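Side-chain contacts in transketolase (Campylobacter jejuni, PDB 3L84), which belongs to the thiamine diphosphate-binding family of enzymes and pairs with a second copy of itself in the assembly: residues T371-M376 / L408-T413; R390-A395 / K422-I427; S17-Q22 / K267-A272. All coordinates share one frame; numbering follows the deposited sequence. Where two conformers were deposited one is given.

Interactions 1 and 2 belong to one region of the chain, the pyrimidine binding domain: strand 408-414, which gives interaction 1 its ring, is followed along the chain by helix 418-431 of interaction 2 and preceded by helix 391-404, the other half of that contact. Their centres are 16 Å apart, and they touch where Met394 packs against Ser411 and Ala412. Both are buried, largely apolar and without hydrogen bonds across the two segments, one between loop and strand, the other between two helices. Interaction 3 stands about 50 Å from interaction 1, centre to centre, in the thiamine diphosphate binding domain. It lies farther from the middle of the chain, yet its touching residues are also buried, and it joins its helices through charge.

Interaction 1: T371-M376 / L408-T413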
loop_
_atom_site.group_PDB
_atom_site.type_symbol
_atom_site.label_atom_id
_atom_site.label_comp_id
_atom_site.label_asym_id
_atom_site.label_seq_id
_atom_site.Cartn_x
_atom_site.Cartn_y
_atom_site.Cartn_z
ATOM N N THR A 371 1.416 14.105 17.290
ATOM C CA THR A 371 0.725 15.005 16.396
ATOM C C THR A 371 -0.440 15.761 17.019
ATOM O O THR A 371 -1.043 16.595 16.349
ATOM C CB THR A 371 0.194 14.202 15.162
ATOM O OG1 THR A 371 -0.487 13.009 15.616
ATOM C CG2 THR A 371 1.364 13.795 14.298
ATOM N N GLU A 372 -0.762 15.534 18.286
ATOM C CA GLU A 372 -1.854 16.303 18.890
ATOM C C GLU A 372 -1.572 17.790 18.810
ATOM O O GLU A 372 -0.520 18.263 19.224
ATOM C CB GLU A 372 -2.075 15.890 20.357
ATOM C CG GLU A 372 -3.255 16.595 21.072
ATOM C CD GLU A 372 -3.474 16.093 22.492
ATOM O OE1 GLU A 372 -2.874 15.085 22.914
ATOM O OE2 GLU A 372 -4.235 16.767 23.227
ATOM N N LEU A 373 -2.583 18.526 18.333
ATOM C CA LEU A 373 -2.559 19.963 18.251
ATOM C C LEU A 373 -3.278 20.427 19.520
ATOM O O LEU A 373 -4.515 20.416 19.618
ATOM C CB LEU A 373 -3.228 20.449 16.969
ATOM C CG LEU A 373 -2.635 19.859 15.694
ATOM C CD1 LEU A 373 -3.531 20.256 14.521
ATOM C CD2 LEU A 373 -1.154 20.221 15.493
ATOM N N HIS A 374 -2.488 20.756 20.530
ATOM C CA HIS A 374 -2.971 20.915 21.889
ATOM C C HIS A 374 -3.935 22.055 22.044
ATOM O O HIS A 374 -3.648 23.171 21.641
ATOM C CB HIS A 374 -1.793 21.115 22.832
ATOM C CG HIS A 374 -0.871 19.955 22.883
ATOM N ND1 HIS A 374 -1.222 18.746 23.448
ATOM C CD2 HIS A 374 0.390 19.812 22.424
ATOM C CE1 HIS A 374 -0.207 17.910 23.330
ATOM N NE2 HIS A 374 0.776 18.530 22.705
ATOM N N SER A 375 -5.079 21.749 22.649
ATOM C CA SER A 375 -6.159 22.725 22.896
ATOM C C SER A 375 -6.781 23.293 21.619
ATOM O O SER A 375 -7.459 24.323 21.673
ATOM C CB SER A 375 -5.673 23.855 23.813
ATOM O OG SER A 375 -5.279 23.311 25.064
HETATM N N MSE A 376 -6.586 22.622 20.472
HETATM C CA MSE A 376 -7.155 23.095 19.214
HETATM C C MSE A 376 -8.376 22.290 18.755
HETATM O O MSE A 376 -8.941 22.563 17.700
HETATM C CB MSE A 376 -6.067 23.191 18.148
HETATM C CG MSE A 376 -4.840 23.937 18.676
HETATM SE SE MSE A 376 -3.747 24.828 17.315
HETATM C CE MSE A 376 -5.094 26.113 16.827
ATOM N N LEU A 408 -4.081 23.281 4.475
ATOM C CA LEU A 408 -2.700 22.775 4.485
ATOM C C LEU A 408 -2.707 21.531 5.385
ATOM O O LEU A 408 -2.566 21.685 6.619
ATOM C CB LEU A 408 -1.773 23.848 5.037
ATOM C CG LEU A 408 -1.632 25.067 4.137
ATOM C CD1 LEU A 408 -1.125 26.263 4.925
ATOM C CD2 LEU A 408 -0.739 24.769 2.972
ATOM N N PRO A 409 -2.908 20.348 4.811
ATOM C CA PRO A 409 -3.112 19.162 5.634
ATOM C C PRO A 409 -1.845 18.365 5.884
ATOM O O PRO A 409 -0.916 18.346 5.069
ATOM C CB PRO A 409 -4.066 18.333 4.801
ATOM C CG PRO A 409 -3.587 18.596 3.406
ATOM C CD PRO A 409 -3.210 20.064 3.403
ATOM N N PHE A 410 -1.842 17.652 7.011
ATOM C CA PHE A 410 -0.816 16.640 7.272
ATOM C C PHE A 410 -1.436 15.314 7.639
ATOM O O PHE A 410 -2.478 15.229 8.271
ATOM C CB PHE A 410 0.220 17.083 8.360
ATOM C CG PHE A 410 -0.320 17.160 9.765
ATOM C CD1 PHE A 410 -0.371 16.018 10.578
ATOM C CD2 PHE A 410 -0.816 18.347 10.255
ATOM C CE1 PHE A 410 -0.879 16.108 11.875
ATOM C CE2 PHE A 410 -1.320 18.433 11.548
ATOM C CZ PHE A 410 -1.345 17.308 12.346
ATOM N N SER A 411 -0.780 14.242 7.161
ATOM C CA SER A 411 -1.114 12.833 7.417
ATOM C C SER A 411 -0.001 12.212 8.215
ATOM O O SER A 411 1.163 12.378 7.837
ATOM C CB SER A 411 -1.224 12.049 6.095
ATOM O OG SER A 411 -2.245 12.586 5.259
ATOM N N ALA A 412 -0.301 11.474 9.283
ATOM C CA ALA A 412 0.720 10.904 10.151
ATOM C C ALA A 412 0.508 9.441 10.413
ATOM O O ALA A 412 -0.614 8.989 10.668
ATOM C CB ALA A 412 0.812 11.693 11.480
ATOM N N THR A 413 1.612 8.700 10.424
ATOM C CA THR A 413 1.645 7.315 10.881
ATOM C C THR A 413 3.098 6.922 11.144
ATOM O O THR A 413 4.028 7.747 10.990
ATOM C CB THR A 413 0.960 6.353 9.857
ATOM O OG1 THR A 413 0.923 5.022 10.396
ATOM C CG2 THR A 413 1.658 6.337 8.484
#
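Thr371 and Ala412 mark the closest approach of the two backbones, CA to CA 7.5 Å, where an irregular loop passes strand 408-413 with no hydrogen bond between them. The loop goes on into a type II turn from Leu373 to Met376, closed by Met376 N on Leu373 O. Phe410 makes most of the side-chain contact from the strand. Its CB points toward the loop, and with CG between the backbone N and the carbonyl carbon (chi1 70°) the ring lies between Thr371 and Leu373. Leu373, coming from the opposite direction, puts CD1 at the ring edge, near its plane and 4.1 Å from CE2. Thr371 comes in obliquely, its CB 3.9 Å from Phe410 CE1; its methyl also meets Ala412, with Thr371 CG2 3.6 Å from Ala412 CB. All four residues are buried, and the contact is apolar. The loop after helix 366-369 thus packs on one side of an inner strand of the domain's parallel sheet, together with Leu348 of helix 340-354, which touches Thr371 and Leu373. Ser411 and Thr413 point away from the loop, and their side chains touch Met394 and Glu391 of helix 391-404. Ile438 of adjacent strand 436-440 touches Phe410 and Ala412.

Interaction 2: R390-A395 / K422-I427; sequences REHAMA and KPAARI
His392 and Pro423 meet where the start of helix 391-404 runs alongside helix 418-431, the two local axes 8.3 Å apart and only 12° from parallel. In chain order these helices flank strand 408-414 in the alpha/beta pyrimidine binding domain, and the contact lies near the subunit interface. The imidazole is brought there by its torsions: CG is anti to the backbone N (chi1 -161°), and a chi2 of 8° sets the ring so that its ND1-CE1-NE2 rim faces the neighbouring helix. CE1 is the main point of touch. It lies 3.6 Å from Pro423 CB and 3.7 Å from Pro423 CG, so the proline ring meets it through its carbon rim, and the two side chains cross at about a right angle. Ala424 takes the next place on the rim. Its backbone N lies at the edge of the imidazole, near the ring plane and 3.8 Å from His392 CE1, while its CB is 3.9 Å from His392 ND1.

One turn along, Ala395 CB and Ala424 CB touch methyl to methyl at 3.6 Å. These small side chains let the helices lie so near that the CA atoms of the pair are 5.7 Å apart. Helix 418-431 is kinked here: Pro423 has no N-H to offer, and neither its N nor that of Ala424 is bonded to the preceding turn. The second subunit reaches this helix as well: Glu457 of that subunit forms salt bridges with Lys422 and Arg426, and Tyr420 of that subunit packs on Pro423.

Chemically, the contact rests on shape alone between the two segments. No hydrogen bond crosses it, and His392 ND1 is buried with no partner anywhere in the model, so here the imidazole is held by van der Waals contact with Pro423 and Ala424.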
loop_
_atom_site.group_PDB
_atom_site.type_symbol
_atom_site.label_atom_id
_atom_site.label_comp_id
_atom_site.label_asym_id
_atom_site.label_seq_id
_atom_site.Cartn_x
_atom_site.Cartn_y
_atom_site.Cartn_z
ATOM N N ARG A 390 -6.681 3.695 9.319
ATOM C CA ARG A 390 -7.063 3.853 7.926
ATOM C C ARG A 390 -6.024 4.680 7.193
ATOM O O ARG A 390 -6.273 5.787 6.715
ATOM C CB ARG A 390 -8.435 4.558 7.813
ATOM C CG ARG A 390 -9.599 3.869 8.491
ATOM C CD ARG A 390 -10.859 4.669 8.258
ATOM N NE ARG A 390 -12.030 4.161 8.961
ATOM C CZ ARG A 390 -12.481 4.614 10.120
ATOM N NH1 ARG A 390 -11.895 5.589 10.782
ATOM N NH2 ARG A 390 -13.598 4.088 10.607
ATOM N N GLU A 391 -4.816 4.190 7.139
ATOM C CA GLU A 391 -3.728 4.984 6.581
ATOM C C GLU A 391 -4.014 5.413 5.156
ATOM O O GLU A 391 -3.753 6.553 4.771
ATOM C CB GLU A 391 -2.381 4.246 6.626
ATOM C CG GLU A 391 -1.842 3.927 7.994
ATOM C CD GLU A 391 -2.361 2.621 8.553
ATOM O OE1 GLU A 391 -3.163 1.904 7.885
ATOM O OE2 GLU A 391 -1.944 2.279 9.688
ATOM N N HIS A 392 -4.497 4.479 4.358
ATOM C CA HIS A 392 -4.650 4.750 2.926
ATOM C C HIS A 392 -5.727 5.795 2.685
ATOM O O HIS A 392 -5.499 6.788 1.989
ATOM C CB HIS A 392 -4.921 3.457 2.204
ATOM C CG HIS A 392 -4.682 3.430 0.741
ATOM N ND1 HIS A 392 -4.093 4.408 -0.025
ATOM C CD2 HIS A 392 -4.941 2.387 -0.087
ATOM C CE1 HIS A 392 -4.015 3.960 -1.287
ATOM N NE2 HIS A 392 -4.544 2.766 -1.340
ATOM N N ALA A 393 -6.912 5.601 3.253
ATOM C CA ALA A 393 -7.972 6.599 3.126
ATOM C C ALA A 393 -7.521 7.932 3.718
ATOM O O ALA A 393 -7.875 8.975 3.181
ATOM C CB ALA A 393 -9.267 6.102 3.779
HETATM N N MSE A 394 -6.785 7.923 4.823
HETATM C CA MSE A 394 -6.292 9.192 5.374
HETATM C C MSE A 394 -5.542 9.998 4.333
HETATM O O MSE A 394 -5.786 11.209 4.122
HETATM C CB MSE A 394 -5.366 8.936 6.574
HETATM C CG MSE A 394 -4.613 10.160 7.034
HETATM SE SE MSE A 394 -3.503 9.826 8.593
HETATM C CE MSE A 394 -2.172 8.653 7.741
ATOM N N ALA A 395 -4.590 9.351 3.675
ATOM C CA ALA A 395 -3.803 10.091 2.677
ATOM C C ALA A 395 -4.655 10.560 1.493
ATOM O O ALA A 395 -4.465 11.676 1.012
ATOM C CB ALA A 395 -2.624 9.219 2.205
ATOM N N LYS A 422 1.134 4.539 0.405
ATOM C CA LYS A 422 2.010 4.930 -0.702
ATOM C C LYS A 422 1.247 5.237 -2.003
ATOM O O LYS A 422 1.596 6.204 -2.666
ATOM C CB LYS A 422 3.091 3.870 -0.891
ATOM C CG LYS A 422 4.008 4.026 -2.118
ATOM C CD LYS A 422 4.870 5.253 -2.109
ATOM C CE LYS A 422 5.718 5.346 -3.381
ATOM N NZ LYS A 422 4.849 5.686 -4.558
ATOM N N PRO A 423 0.211 4.475 -2.377
ATOM C CA PRO A 423 -0.433 4.808 -3.675
ATOM C C PRO A 423 -1.051 6.190 -3.676
ATOM O O PRO A 423 -1.060 6.883 -4.690
ATOM C CB PRO A 423 -1.507 3.714 -3.830
ATOM C CG PRO A 423 -1.006 2.597 -3.030
ATOM C CD PRO A 423 -0.310 3.213 -1.817
ATOM N N ALA A 424 -1.593 6.636 -2.541
ATOM C CA ALA A 424 -2.160 7.967 -2.405
ATOM C C ALA A 424 -1.076 9.021 -2.280
ATOM O O ALA A 424 -1.219 10.117 -2.808
ATOM C CB ALA A 424 -3.116 8.020 -1.180
ATOM N N ALA A 425 0.035 8.716 -1.599
ATOM C CA ALA A 425 1.168 9.630 -1.611
ATOM C C ALA A 425 1.633 9.903 -3.034
ATOM O O ALA A 425 2.012 11.017 -3.384
ATOM C CB ALA A 425 2.318 9.104 -0.732
ATOM N N ARG A 426 1.609 8.875 -3.875
ATOM C CA ARG A 426 2.019 9.034 -5.240
ATOM C C ARG A 426 1.112 10.001 -5.982
ATOM O O ARG A 426 1.612 10.767 -6.816
ATOM C CB ARG A 426 2.024 7.677 -5.932
ATOM C CG ARG A 426 2.864 7.660 -7.176
ATOM C CD ARG A 426 2.858 6.270 -7.877
ATOM N NE ARG A 426 3.957 6.168 -8.828
ATOM C CZ ARG A 426 3.853 6.272 -10.145
ATOM N NH1 ARG A 426 2.690 6.463 -10.725
ATOM N NH2 ARG A 426 4.949 6.156 -10.877
ATOM N N ILE A 427 -0.190 9.984 -5.724
ATOM C CA ILE A 427 -1.088 10.961 -6.332
ATOM C C ILE A 427 -0.746 12.377 -5.857
ATOM O O ILE A 427 -0.788 13.334 -6.654
ATOM C CB ILE A 427 -2.556 10.617 -6.056
ATOM C CG1 ILE A 427 -2.952 9.290 -6.698
ATOM C CG2 ILE A 427 -3.481 11.745 -6.534
ATOM C CD1 ILE A 427 -3.204 9.418 -8.229
#

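Interaction 3: S17-Q22 / K267-A272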
loop_
_atom_site.group_PDB
_atom_site.type_symbol
_atom_site.label_atom_id
_atom_site.label_comp_id
_atom_site.label_asym_id
_atom_site.label_seq_id
_atom_site.Cartn_x
_atom_site.Cartn_y
_atom_site.Cartn_z
ATOM N N SER A 17 -17.302 10.729 -26.837
ATOM C CA SER A 17 -16.446 9.786 -26.106
ATOM C C SER A 17 -15.990 8.664 -27.011
ATOM O O SER A 17 -14.797 8.317 -27.055
ATOM C CB SER A 17 -17.197 9.180 -24.914
ATOM O OG SER A 17 -17.569 10.173 -23.954
ATOM N N ALA A 18 -16.907 8.073 -27.757
ATOM C CA ALA A 18 -16.573 6.986 -28.655
ATOM C C ALA A 18 -15.614 7.421 -29.751
ATOM O O ALA A 18 -14.666 6.709 -30.074
ATOM C CB ALA A 18 -17.868 6.404 -29.273
ATOM N N ASP A 19 -15.891 8.579 -30.332
ATOM C CA ASP A 19 -15.044 9.108 -31.389
ATOM C C ASP A 19 -13.639 9.421 -30.896
ATOM O O ASP A 19 -12.661 9.256 -31.633
ATOM C CB ASP A 19 -15.641 10.377 -32.023
ATOM C CG ASP A 19 -16.925 10.119 -32.833
ATOM O OD1 ASP A 19 -17.199 8.958 -33.225
ATOM O OD2 ASP A 19 -17.659 11.093 -33.150
HETATM N N MSE A 20 -13.520 9.948 -29.686
HETATM C CA MSE A 20 -12.209 10.228 -29.078
HETATM C C MSE A 20 -11.357 8.999 -28.899
HETATM O O MSE A 20 -10.226 8.963 -29.217
HETATM C CB MSE A 20 -12.371 10.886 -27.700
HETATM C CG MSE A 20 -12.878 12.241 -27.771
HETATM SE SE MSE A 20 -13.523 12.910 -26.039
HETATM C CE MSE A 20 -11.934 12.594 -25.319
ATOM N N VAL A 21 -11.973 7.971 -28.370
ATOM C CA VAL A 21 -11.303 6.705 -28.165
ATOM C C VAL A 21 -10.914 6.077 -29.503
ATOM O O VAL A 21 -9.818 5.551 -29.680
ATOM C CB VAL A 21 -12.218 5.745 -27.365
ATOM C CG1 VAL A 21 -11.660 4.302 -27.342
ATOM C CG2 VAL A 21 -12.373 6.283 -25.949
ATOM N N GLN A 22 -11.802 6.159 -30.488
ATOM C CA GLN A 22 -11.549 5.534 -31.770
ATOM C C GLN A 22 -10.384 6.224 -32.493
ATOM O O GLN A 22 -9.505 5.548 -33.032
ATOM C CB GLN A 22 -12.805 5.549 -32.625
ATOM C CG GLN A 22 -12.790 4.602 -33.785
ATOM C CD GLN A 22 -12.720 3.167 -33.335
ATOM O OE1 GLN A 22 -13.401 2.777 -32.383
ATOM N NE2 GLN A 22 -11.892 2.356 -34.014
ATOM N N LYS A 267 -23.189 2.129 -36.676
ATOM C CA LYS A 267 -24.479 1.564 -36.326
ATOM C C LYS A 267 -25.117 2.267 -35.130
ATOM O O LYS A 267 -26.326 2.512 -35.123
ATOM C CB LYS A 267 -24.389 0.053 -36.108
ATOM C CG LYS A 267 -24.094 -0.719 -37.375
ATOM C CD LYS A 267 -23.932 -2.184 -37.090
ATOM C CE LYS A 267 -23.583 -2.968 -38.355
ATOM N NZ LYS A 267 -22.155 -2.772 -38.751
ATOM N N ALA A 268 -24.319 2.562 -34.102
ATOM C CA ALA A 268 -24.808 3.249 -32.911
ATOM C C ALA A 268 -25.336 4.636 -33.248
ATOM O O ALA A 268 -26.403 5.035 -32.787
ATOM C CB ALA A 268 -23.682 3.314 -31.868
ATOM N N LYS A 269 -24.610 5.359 -34.098
ATOM C CA LYS A 269 -25.050 6.690 -34.539
ATOM C C LYS A 269 -26.355 6.577 -35.323
ATOM O O LYS A 269 -27.292 7.331 -35.077
ATOM C CB LYS A 269 -23.953 7.341 -35.371
ATOM C CG LYS A 269 -22.792 7.856 -34.520
ATOM C CD LYS A 269 -21.644 8.465 -35.311
ATOM C CE LYS A 269 -20.562 8.993 -34.407
ATOM N NZ LYS A 269 -19.327 9.327 -35.177
ATOM N N GLU A 270 -26.408 5.640 -36.250
ATOM C CA GLU A 270 -27.647 5.404 -37.008
ATOM C C GLU A 270 -28.862 5.159 -36.099
ATOM O O GLU A 270 -29.933 5.768 -36.261
ATOM C CB GLU A 270 -27.446 4.242 -37.990
ATOM C CG GLU A 270 -26.581 4.616 -39.185
ATOM C CD GLU A 270 -26.388 3.496 -40.215
ATOM O OE1 GLU A 270 -26.185 2.316 -39.811
ATOM O OE2 GLU A 270 -26.417 3.815 -41.436
ATOM N N GLN A 271 -28.700 4.287 -35.109
ATOM C CA GLN A 271 -29.806 3.983 -34.203
ATOM C C GLN A 271 -30.248 5.198 -33.368
ATOM O O GLN A 271 -31.422 5.319 -33.034
ATOM C CB GLN A 271 -29.450 2.800 -33.313
ATOM C CG GLN A 271 -29.341 1.481 -34.087
ATOM C CD GLN A 271 -29.198 0.253 -33.200
ATOM O OE1 GLN A 271 -28.590 0.302 -32.125
ATOM N NE2 GLN A 271 -29.766 -0.865 -33.653
ATOM N N ALA A 272 -29.314 6.112 -33.097
ATOM C CA ALA A 272 -29.571 7.348 -32.341
ATOM C C ALA A 272 -29.982 8.559 -33.171
ATOM O O ALA A 272 -30.190 9.647 -32.614
ATOM C CB ALA A 272 -28.311 7.711 -31.584
#
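Asp19 and Lys269 form a buried helix-to-helix salt bridge, tying helix 3-24 to helix 262-272 within the thiamine diphosphate binding domain, although 244 residues lie between the two segments. The two side chains approach from opposite directions, and Asp19 and Lys269 are the one pair of residues that touch across the two segments.

The lysine can be followed outward. CB points toward the aspartate's helix, and CG leaves it beside the backbone N, anti to the carbonyl carbon (chi1 -75°). From there the chain is extended through CD and CE, so that NZ is carried 5.0 Å from the lysine's own CB. CB, CG and CD serve as the stalk of this reach and touch nothing of segment 17-22; the lysine side chain also touches Phe15, one turn earlier on helix 3-24. CE is the first atom to arrive, 3.6 Å from Asp19 OD1. Then NZ closes the bridge: it donates to Asp19 OD1 at 2.9 Å and, more weakly, to Asp19 OD2 at 3.2 Å.

Both partners have further holds on the same loop. The ammonium also bonds to Ile278 O, and Asp19 OD2 accepts from the backbone N of Phe280, so the loop of Ile278 and Phe280 is bonded to both members of the ion pair. Such a setting would be expected to favour the charged forms of both groups. At the shorter bond the angle CE-NZ-OD1 is about 103°, close to tetrahedral for the lysine, and Asp19 OD1 receives NZ through its syn lone pair, the one on the side of OD2.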